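PDB 2EBF: dermonecrotic toxin from Pasteurella multocida, which acts as a mitogenic toxin that induces bone resorption and is associated with severe atrophic rhinitis in pigs, this chain being its C-terminal region with a thiol protease-like catalytic triad. Local coordinates for residues 206-211 against 258-263; 646-651 against 699-704; 381-386 against 443-448. One frame throughout, in Å; residues are numbered along the deposited sequence.

Interaction 1 (206-211 against 258-263); sequences VIEDIS and ENSLYI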
loop_
_atom_site.group_PDB
_atom_site.type_symbol
_atom_site.label_atom_id
_atom_site.label_comp_id
_atom_site.label_asym_id
_atom_site.label_seq_id
_atom_site.Cartn_x
_atom_site.Cartn_y
_atom_site.Cartn_z
ATOM N N VAL A 206 1.309 -26.601 3.207
ATOM C CA VAL A 206 1.668 -28.010 3.096
ATOM C C VAL A 206 2.381 -28.451 4.357
ATOM O O VAL A 206 3.317 -27.791 4.816
ATOM C CB VAL A 206 2.555 -28.309 1.858
ATOM C CG1 VAL A 206 2.970 -29.786 1.820
ATOM C CG2 VAL A 206 1.833 -27.955 0.579
ATOM N N ILE A 207 1.913 -29.557 4.928
ATOM C CA ILE A 207 2.678 -30.275 5.929
ATOM C C ILE A 207 3.349 -31.420 5.169
ATOM O O ILE A 207 2.686 -32.360 4.714
ATOM C CB ILE A 207 1.793 -30.785 7.102
ATOM C CG1 ILE A 207 1.358 -29.627 8.012
ATOM C CG2 ILE A 207 2.558 -31.795 7.948
ATOM C CD1 ILE A 207 0.349 -28.657 7.406
ATOM N N GLU A 208 4.665 -31.306 5.007
ATOM C CA GLU A 208 5.433 -32.195 4.139
ATOM C C GLU A 208 5.482 -33.632 4.670
ATOM O O GLU A 208 5.287 -34.582 3.917
ATOM C CB GLU A 208 6.849 -31.637 3.936
ATOM C CG GLU A 208 7.743 -32.486 3.040
ATOM C CD GLU A 208 9.013 -31.773 2.603
ATOM O OE1 GLU A 208 9.404 -30.774 3.243
ATOM O OE2 GLU A 208 9.627 -32.219 1.610
ATOM N N ASP A 209 5.741 -33.774 5.967
ATOM C CA ASP A 209 5.794 -35.086 6.604
ATOM C C ASP A 209 4.723 -35.201 7.683
ATOM O O ASP A 209 4.834 -34.608 8.756
ATOM C CB ASP A 209 7.188 -35.337 7.191
ATOM C CG ASP A 209 7.403 -36.782 7.616
ATOM O OD1 ASP A 209 8.578 -37.167 7.772
ATOM O OD2 ASP A 209 6.420 -37.536 7.795
ATOM N N ILE A 210 3.698 -35.993 7.385
ATOM C CA ILE A 210 2.565 -36.225 8.283
ATOM C C ILE A 210 2.943 -36.773 9.676
ATOM O O ILE A 210 2.213 -36.559 10.649
ATOM C CB ILE A 210 1.497 -37.126 7.570
ATOM C CG1 ILE A 210 0.699 -36.311 6.539
ATOM C CG2 ILE A 210 0.561 -37.811 8.546
ATOM C CD1 ILE A 210 0.470 -34.870 6.919
ATOM N N SER A 211 4.082 -37.459 9.765
ATOM C CA SER A 211 4.567 -38.025 11.032
ATOM C C SER A 211 4.789 -36.979 12.127
ATOM O O SER A 211 4.831 -37.315 13.309
ATOM C CB SER A 211 5.852 -38.837 10.812
ATOM O OG SER A 211 6.973 -37.994 10.607
ATOM N N GLU A 258 0.706 -39.313 -0.479
ATOM C CA GLU A 258 2.017 -39.878 -0.159
ATOM C C GLU A 258 2.690 -39.185 1.029
ATOM O O GLU A 258 3.762 -38.595 0.882
ATOM C CB GLU A 258 2.939 -39.842 -1.387
ATOM C CG GLU A 258 2.609 -40.868 -2.465
ATOM C CD GLU A 258 3.674 -40.937 -3.549
ATOM O OE1 GLU A 258 4.290 -42.016 -3.715
ATOM O OE2 GLU A 258 3.904 -39.910 -4.227
ATOM N N ASN A 259 2.047 -39.246 2.194
ATOM C CA ASN A 259 2.633 -38.745 3.450
ATOM C C ASN A 259 2.692 -37.213 3.598
ATOM O O ASN A 259 3.227 -36.699 4.584
ATOM C CB ASN A 259 4.016 -39.378 3.693
ATOM C CG ASN A 259 4.486 -39.239 5.132
ATOM O OD1 ASN A 259 5.518 -38.620 5.398
ATOM N ND2 ASN A 259 3.732 -39.812 6.066
ATOM N N SER A 260 2.138 -36.494 2.622
ATOM C CA SER A 260 2.061 -35.032 2.686
ATOM C C SER A 260 0.615 -34.545 2.717
ATOM O O SER A 260 -0.232 -35.052 1.980
ATOM C CB SER A 260 2.807 -34.393 1.510
ATOM O OG SER A 260 4.198 -34.661 1.575
ATOM N N LEU A 261 0.351 -33.556 3.570
ATOM C CA LEU A 261 -0.972 -32.939 3.684
ATOM C C LEU A 261 -0.987 -31.563 3.025
ATOM O O LEU A 261 -0.148 -30.711 3.319
ATOM C CB LEU A 261 -1.381 -32.827 5.153
ATOM C CG LEU A 261 -2.576 -31.970 5.575
ATOM C CD1 LEU A 261 -3.893 -32.613 5.182
ATOM C CD2 LEU A 261 -2.526 -31.725 7.073
ATOM N N TYR A 262 -1.957 -31.366 2.136
ATOM C CA TYR A 262 -2.103 -30.135 1.370
ATOM C C TYR A 262 -3.399 -29.451 1.770
ATOM O O TYR A 262 -4.461 -30.082 1.788
ATOM C CB TYR A 262 -2.112 -30.448 -0.127
ATOM C CG TYR A 262 -0.855 -31.142 -0.600
ATOM C CD1 TYR A 262 -0.699 -32.526 -0.472
ATOM C CD2 TYR A 262 0.183 -30.416 -1.169
ATOM C CE1 TYR A 262 0.464 -33.160 -0.900
ATOM C CE2 TYR A 262 1.349 -31.038 -1.597
ATOM C CZ TYR A 262 1.483 -32.408 -1.463
ATOM O OH TYR A 262 2.643 -33.011 -1.893
ATOM N N ILE A 263 -3.302 -28.161 2.094
ATOM C CA ILE A 263 -4.430 -27.408 2.627
ATOM C C ILE A 263 -4.777 -26.219 1.724
ATOM O O ILE A 263 -3.889 -25.461 1.298
ATOM C CB ILE A 263 -4.148 -26.945 4.083
ATOM C CG1 ILE A 263 -4.002 -28.164 5.008
ATOM C CG2 ILE A 263 -5.243 -26.009 4.588
ATOM C CD1 ILE A 263 -3.271 -27.887 6.312
#

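Interaction 2 (646-651 against 699-704); sequences MGASIT and LPVDDW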
loop_
_atom_site.group_PDB
_atom_site.type_symbol
_atom_site.label_atom_id
_atom_site.label_comp_id
_atom_site.label_asym_id
_atom_site.label_seq_id
_atom_site.Cartn_x
_atom_site.Cartn_y
_atom_site.Cartn_z
ATOM N N MET A 646 5.450 34.604 -6.568
ATOM C CA MET A 646 6.688 34.213 -5.881
ATOM C C MET A 646 7.853 34.098 -6.849
ATOM O O MET A 646 9.008 34.299 -6.471
ATOM C CB MET A 646 6.514 32.850 -5.226
ATOM C CG MET A 646 5.401 32.782 -4.225
ATOM S SD MET A 646 5.278 31.145 -3.512
ATOM C CE MET A 646 4.697 30.181 -4.901
ATOM N N GLY A 647 7.535 33.752 -8.097
ATOM C CA GLY A 647 8.555 33.514 -9.108
ATOM C C GLY A 647 8.916 32.039 -9.114
ATOM O O GLY A 647 8.259 31.223 -8.456
ATOM N N ALA A 648 9.972 31.693 -9.837
ATOM C CA ALA A 648 10.423 30.311 -9.905
ATOM C C ALA A 648 11.882 30.265 -10.323
ATOM O O ALA A 648 12.364 31.160 -11.005
ATOM C CB ALA A 648 9.560 29.512 -10.896
ATOM N N SER A 649 12.577 29.220 -9.884
ATOM C CA SER A 649 13.956 28.991 -10.266
ATOM C C SER A 649 14.136 27.530 -10.644
ATOM O O SER A 649 13.470 26.637 -10.113
ATOM C CB SER A 649 14.891 29.362 -9.116
ATOM O OG SER A 649 14.680 30.697 -8.724
ATOM N N ILE A 650 15.029 27.287 -11.589
ATOM C CA ILE A 650 15.337 25.934 -12.004
ATOM C C ILE A 650 16.847 25.775 -12.089
ATOM O O ILE A 650 17.541 26.675 -12.551
ATOM C CB ILE A 650 14.647 25.582 -13.340
ATOM C CG1 ILE A 650 14.953 24.126 -13.707
ATOM C CG2 ILE A 650 15.046 26.586 -14.453
ATOM C CD1 ILE A 650 14.105 23.558 -14.837
ATOM N N THR A 651 17.342 24.628 -11.637
ATOM C CA THR A 651 18.776 24.352 -11.636
ATOM C C THR A 651 19.009 22.911 -12.090
ATOM O O THR A 651 18.157 22.056 -11.892
ATOM C CB THR A 651 19.407 24.622 -10.250
ATOM O OG1 THR A 651 20.825 24.425 -10.316
ATOM C CG2 THR A 651 18.797 23.721 -9.163
ATOM N N LEU A 699 4.877 31.978 -19.682
ATOM C CA LEU A 699 4.201 30.683 -19.601
ATOM C C LEU A 699 3.794 30.394 -18.171
ATOM O O LEU A 699 4.393 30.941 -17.232
ATOM C CB LEU A 699 5.119 29.546 -20.080
ATOM C CG LEU A 699 5.436 29.324 -21.552
ATOM C CD1 LEU A 699 6.660 28.406 -21.678
ATOM C CD2 LEU A 699 4.227 28.758 -22.324
ATOM N N PRO A 700 2.798 29.506 -17.981
ATOM C CA PRO A 700 2.571 29.055 -16.613
ATOM C C PRO A 700 3.860 28.441 -16.078
ATOM O O PRO A 700 4.590 27.803 -16.839
ATOM C CB PRO A 700 1.479 27.999 -16.769
ATOM C CG PRO A 700 0.765 28.405 -18.046
ATOM C CD PRO A 700 1.881 28.855 -18.934
ATOM N N VAL A 701 4.151 28.657 -14.796
ATOM C CA VAL A 701 5.488 28.354 -14.258
ATOM C C VAL A 701 5.989 26.927 -14.572
ATOM O O VAL A 701 7.152 26.742 -14.923
ATOM C CB VAL A 701 5.658 28.736 -12.750
ATOM C CG1 VAL A 701 5.692 30.267 -12.573
ATOM C CG2 VAL A 701 4.584 28.112 -11.887
ATOM N N ASP A 702 5.107 25.930 -14.478
ATOM C CA ASP A 702 5.503 24.542 -14.784
ATOM C C ASP A 702 5.922 24.342 -16.236
ATOM O O ASP A 702 6.859 23.591 -16.527
ATOM C CB ASP A 702 4.396 23.560 -14.411
ATOM C CG ASP A 702 4.121 23.531 -12.926
ATOM O OD1 ASP A 702 5.005 23.913 -12.126
ATOM O OD2 ASP A 702 3.000 23.118 -12.559
ATOM N N ASP A 703 5.203 24.994 -17.145
ATOM C CA ASP A 703 5.530 24.958 -18.569
ATOM C C ASP A 703 6.825 25.713 -18.850
ATOM O O ASP A 703 7.645 25.281 -19.662
ATOM C CB ASP A 703 4.380 25.529 -19.378
ATOM C CG ASP A 703 3.117 24.703 -19.223
ATOM O OD1 ASP A 703 3.201 23.471 -19.369
ATOM O OD2 ASP A 703 2.060 25.273 -18.911
ATOM N N TRP A 704 7.011 26.829 -18.153
ATOM C CA TRP A 704 8.278 27.557 -18.204
ATOM C C TRP A 704 9.446 26.654 -17.789
ATOM O O TRP A 704 10.430 26.557 -18.517
ATOM C CB TRP A 704 8.222 28.807 -17.317
ATOM C CG TRP A 704 9.567 29.490 -17.123
ATOM C CD1 TRP A 704 10.143 30.414 -17.951
ATOM C CD2 TRP A 704 10.475 29.316 -16.022
ATOM N NE1 TRP A 704 11.353 30.809 -17.448
ATOM C CE2 TRP A 704 11.583 30.159 -16.262
ATOM C CE3 TRP A 704 10.460 28.526 -14.860
ATOM C CZ2 TRP A 704 12.674 30.234 -15.389
ATOM C CZ3 TRP A 704 11.551 28.598 -13.982
ATOM C CH2 TRP A 704 12.643 29.454 -14.256
#

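Interaction 3 (381-386 against 443-448); sequences SIDFFL and FRKLLQ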
loop_
_atom_site.group_PDB
_atom_site.type_symbol
_atom_site.label_atom_id
_atom_site.label_comp_id
_atom_site.label_asym_id
_atom_site.label_seq_id
_atom_site.Cartn_x
_atom_site.Cartn_y
_atom_site.Cartn_z
ATOM N N SER A 381 -27.585 -4.140 19.711
ATOM C CA SER A 381 -27.785 -3.287 18.535
ATOM C C SER A 381 -28.565 -4.016 17.448
ATOM O O SER A 381 -29.507 -3.456 16.878
ATOM C CB SER A 381 -26.445 -2.789 17.977
ATOM O OG SER A 381 -25.858 -1.817 18.835
ATOM N N ILE A 382 -28.180 -5.261 17.169
ATOM C CA ILE A 382 -28.862 -6.058 16.155
ATOM C C ILE A 382 -30.339 -6.267 16.523
ATOM O O ILE A 382 -31.222 -6.118 15.678
ATOM C CB ILE A 382 -28.152 -7.418 15.894
ATOM C CG1 ILE A 382 -26.749 -7.186 15.292
ATOM C CG2 ILE A 382 -29.007 -8.290 14.971
ATOM C CD1 ILE A 382 -25.825 -8.418 15.305
ATOM N N ASP A 383 -30.601 -6.598 17.788
ATOM C CA ASP A 383 -31.981 -6.776 18.264
ATOM C C ASP A 383 -32.821 -5.504 18.140
ATOM O O ASP A 383 -33.982 -5.568 17.729
ATOM C CB ASP A 383 -32.003 -7.304 19.699
ATOM C CG ASP A 383 -31.576 -8.762 19.795
ATOM O OD1 ASP A 383 -31.830 -9.540 18.849
ATOM O OD2 ASP A 383 -30.996 -9.142 20.829
ATOM N N PHE A 384 -32.237 -4.357 18.490
ATOM C CA PHE A 384 -32.904 -3.062 18.306
ATOM C C PHE A 384 -33.270 -2.817 16.840
ATOM O O PHE A 384 -34.384 -2.398 16.523
ATOM C CB PHE A 384 -32.018 -1.911 18.808
ATOM C CG PHE A 384 -32.614 -0.555 18.573
ATOM C CD1 PHE A 384 -32.347 0.144 17.400
ATOM C CD2 PHE A 384 -33.463 0.016 19.516
ATOM C CE1 PHE A 384 -32.914 1.384 17.174
ATOM C CE2 PHE A 384 -34.032 1.261 19.297
ATOM C CZ PHE A 384 -33.764 1.942 18.123
ATOM N N PHE A 385 -32.310 -3.060 15.952
ATOM C CA PHE A 385 -32.533 -2.908 14.519
ATOM C C PHE A 385 -33.695 -3.808 14.069
ATOM O O PHE A 385 -34.655 -3.346 13.438
ATOM C CB PHE A 385 -31.244 -3.233 13.744
ATOM C CG PHE A 385 -31.433 -3.262 12.266
ATOM C CD1 PHE A 385 -31.393 -4.468 11.570
ATOM C CD2 PHE A 385 -31.695 -2.086 11.566
ATOM C CE1 PHE A 385 -31.595 -4.499 10.203
ATOM C CE2 PHE A 385 -31.902 -2.115 10.187
ATOM C CZ PHE A 385 -31.845 -3.317 9.508
ATOM N N LEU A 386 -33.623 -5.084 14.435
ATOM C CA LEU A 386 -34.666 -6.038 14.046
ATOM C C LEU A 386 -36.035 -5.665 14.606
ATOM O O LEU A 386 -37.040 -5.809 13.914
ATOM C CB LEU A 386 -34.280 -7.477 14.423
ATOM C CG LEU A 386 -33.019 -8.011 13.729
ATOM C CD1 LEU A 386 -32.717 -9.417 14.158
ATOM C CD2 LEU A 386 -33.163 -7.931 12.218
ATOM N N PHE A 443 -26.699 -12.543 14.868
ATOM C CA PHE A 443 -26.111 -12.473 13.526
ATOM C C PHE A 443 -26.894 -13.352 12.553
ATOM O O PHE A 443 -27.200 -12.941 11.432
ATOM C CB PHE A 443 -24.621 -12.846 13.546
ATOM C CG PHE A 443 -23.725 -11.774 14.150
ATOM C CD1 PHE A 443 -23.299 -11.865 15.474
ATOM C CD2 PHE A 443 -23.317 -10.674 13.393
ATOM C CE1 PHE A 443 -22.466 -10.878 16.034
ATOM C CE2 PHE A 443 -22.489 -9.689 13.935
ATOM C CZ PHE A 443 -22.059 -9.790 15.257
ATOM N N ARG A 444 -27.234 -14.560 13.002
ATOM C CA ARG A 444 -28.088 -15.467 12.238
ATOM C C ARG A 444 -29.453 -14.838 11.960
ATOM O O ARG A 444 -29.939 -14.858 10.828
ATOM C CB ARG A 444 -28.252 -16.786 12.999
ATOM C CG ARG A 444 -28.999 -17.858 12.245
ATOM C CD ARG A 444 -28.947 -19.202 12.977
ATOM N NE ARG A 444 -27.579 -19.722 13.088
ATOM C CZ ARG A 444 -26.929 -20.378 12.128
ATOM N NH1 ARG A 444 -27.503 -20.617 10.954
ATOM N NH2 ARG A 444 -25.688 -20.799 12.342
ATOM N N LYS A 445 -30.058 -14.277 13.002
ATOM C CA LYS A 445 -31.352 -13.599 12.887
ATOM C C LYS A 445 -31.330 -12.422 11.919
ATOM O O LYS A 445 -32.294 -12.204 11.168
ATOM C CB LYS A 445 -31.831 -13.136 14.262
ATOM C CG LYS A 445 -32.679 -14.172 14.994
ATOM C CD LYS A 445 -32.754 -13.896 16.492
ATOM C CE LYS A 445 -33.849 -12.902 16.845
ATOM N NZ LYS A 445 -34.289 -13.069 18.270
ATOM N N LEU A 446 -30.230 -11.669 11.944
ATOM C CA LEU A 446 -30.034 -10.533 11.038
ATOM C C LEU A 446 -30.025 -11.013 9.591
ATOM O O LEU A 446 -30.708 -10.449 8.742
ATOM C CB LEU A 446 -28.708 -9.841 11.349
ATOM C CG LEU A 446 -28.517 -8.326 11.248
ATOM C CD1 LEU A 446 -27.113 -8.051 10.768
ATOM C CD2 LEU A 446 -29.549 -7.586 10.390
ATOM N N LEU A 447 -29.244 -12.060 9.324
ATOM C CA LEU A 447 -29.178 -12.667 8.003
ATOM C C LEU A 447 -30.542 -13.205 7.589
ATOM O O LEU A 447 -30.968 -13.029 6.449
ATOM C CB LEU A 447 -28.200 -13.837 8.013
ATOM C CG LEU A 447 -27.303 -14.109 6.803
ATOM C CD1 LEU A 447 -26.944 -15.586 6.772
ATOM C CD2 LEU A 447 -27.896 -13.671 5.467
ATOM N N GLN A 448 -31.194 -13.893 8.522
ATOM C CA GLN A 448 -32.512 -14.464 8.285
ATOM C C GLN A 448 -33.491 -13.359 7.879
ATOM O O GLN A 448 -34.272 -13.526 6.934
ATOM C CB GLN A 448 -32.992 -15.219 9.534
ATOM C CG GLN A 448 -34.231 -16.094 9.331
ATOM C CD GLN A 448 -34.091 -17.041 8.157
ATOM O OE1 GLN A 448 -34.767 -16.880 7.143
ATOM N NE2 GLN A 448 -33.193 -18.015 8.276
#

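Interaction 1 (206-211 against 258-263)
I207 and L261 form the hydrogen-bonded pair of an antiparallel ladder, in which edge strand 205-207 runs beside strand 260-263, the middle strand of a small three-stranded sheet within the C2 part of the toxin. Two bonds tie the pair: I207 N gives its hydrogen to L261 O at 2.9 Å, and L261 N returns one to I207 O at the same length. The tight side is the face carrying I207, L261 and I263, packed against helices 234-248 and 288-300. There the CD1 methyls of I207 and I263 meet at 3.9 Å. I210, arriving from the loop beyond the strand, crosses L261 at about a right angle and presses CD1 to within 3.3 Å of L261 CB, closer than usual van der Waals contact. On the other face V206 and Y262 lie side by side: V206 CG1, anti to its own nitrogen (chi1 177°), sits over one face of the tyrosine ring, while CG2 reaches Y262 CD2 at 3.4 Å. The looser end holds E208, D209 and N259, largely open to solvent. Beyond the last bridge the pairing continues through I210 N to N259 O, 2.9 Å. D209 closes an Asx turn by accepting the S211 amide. The S260 hydroxyl bonds to E208 O at 2.6 Å, in the carbonyl plane and on a lone pair.

Interaction 2 (646-651 against 699-704)
Helix 701-711 packs here on the antiparallel sheet of the C3 part of the toxin: its first turn lies against strand 643-656, which is separated from the helix's lead-in strand 697-700 by two others. The contact is apolar and has no hydrogen bond across it. W704 does most of the touching, with the six-membered end of its indole lying across A648 and I650, whose CB atoms both point toward the helix. A648 CB meets W704 CZ3 at 3.8 Å, and A648 O stands 3.7 Å from W704 CH2. I650 sends its CG2 branch, placed between the backbone nitrogen and carbonyl carbon (chi1 -178° for CG1), to within 3.7 Å of W704 CH2, obliquely to the ring. S649 points away from the helix, its hydroxyl bonding to T667, while its CA still comes to the indole edge. The tryptophan is anchored at its other end, where NE1 bonds to D681 OD2, and the H666 ring meets the indole with planes about 35° apart. Helix 701-711 starts after P700 at the N-cap position, and P700 O accepts W704 N at 2.9 Å. One turn before the tryptophan, V701 CG1 makes a looser touch with A648 CB at 4.3 Å.

Interaction 3 (381-386 against 443-448)
I382 reaches from helix 379-387 to two residues of helix 442-452, and its side chain can be followed outward from CB, which points toward the partner helix. At CB the chain forks. The CG2 branch, anti to the backbone nitrogen, turns to L446 and meets its CG at 3.8 Å and its CB at 4.0 Å. The other branch leaves through CG1, anti to the carbonyl carbon (chi1 -65°), and extends on to CD1. That methyl stands 3.7 Å above the F443 ring plane, over its centre, in a CH-pi contact only 10° off the ring normal. F443 itself starts away from helix 379-387, and its ring swings back to present a face to the methyl. The two short helix segments run roughly parallel, 28° apart with axes 9.9 Å from each other, and both lie beside the mixed, mainly parallel sheet of an alpha/beta domain within the C2 part. Strands 399-402 and 498-502 lie beneath: I400 and I402 touch L446, and F501 touches both I382 and L446. Toward this sheet, F385 crosses L446 at about a right angle, with CE1 3.7 Å from L446 CD2. On the outer side, L386 CD1 rests 3.8 Å from K445 CB, while its CD2 approaches L446 CD2. Still farther out, the solvent-exposed K445 bends at chi3 to bring NZ within 4.3 Å of D383 OD1, opposite charges too far apart for a salt bridge.

Along the chain the three contacts follow one another as interaction 1, interaction 3 and interaction 2, each closing before the next opens. Interactions 1 and 3 fall within the C2 part but in separate substructures, a three-stranded antiparallel sheet and a helix layer beside a six-stranded mixed sheet; their centres are about 42 Å apart. Interaction 2 belongs to the C3 part and another six-stranded, antiparallel sheet. Its centre lies about 65 Å from that of interaction 1 and about 61 Å from that of interaction 3, on the opposite side of the chain's centre from both. None of the contacts touch: each lies within a different sheet-based unit of a multidomain toxin fragment.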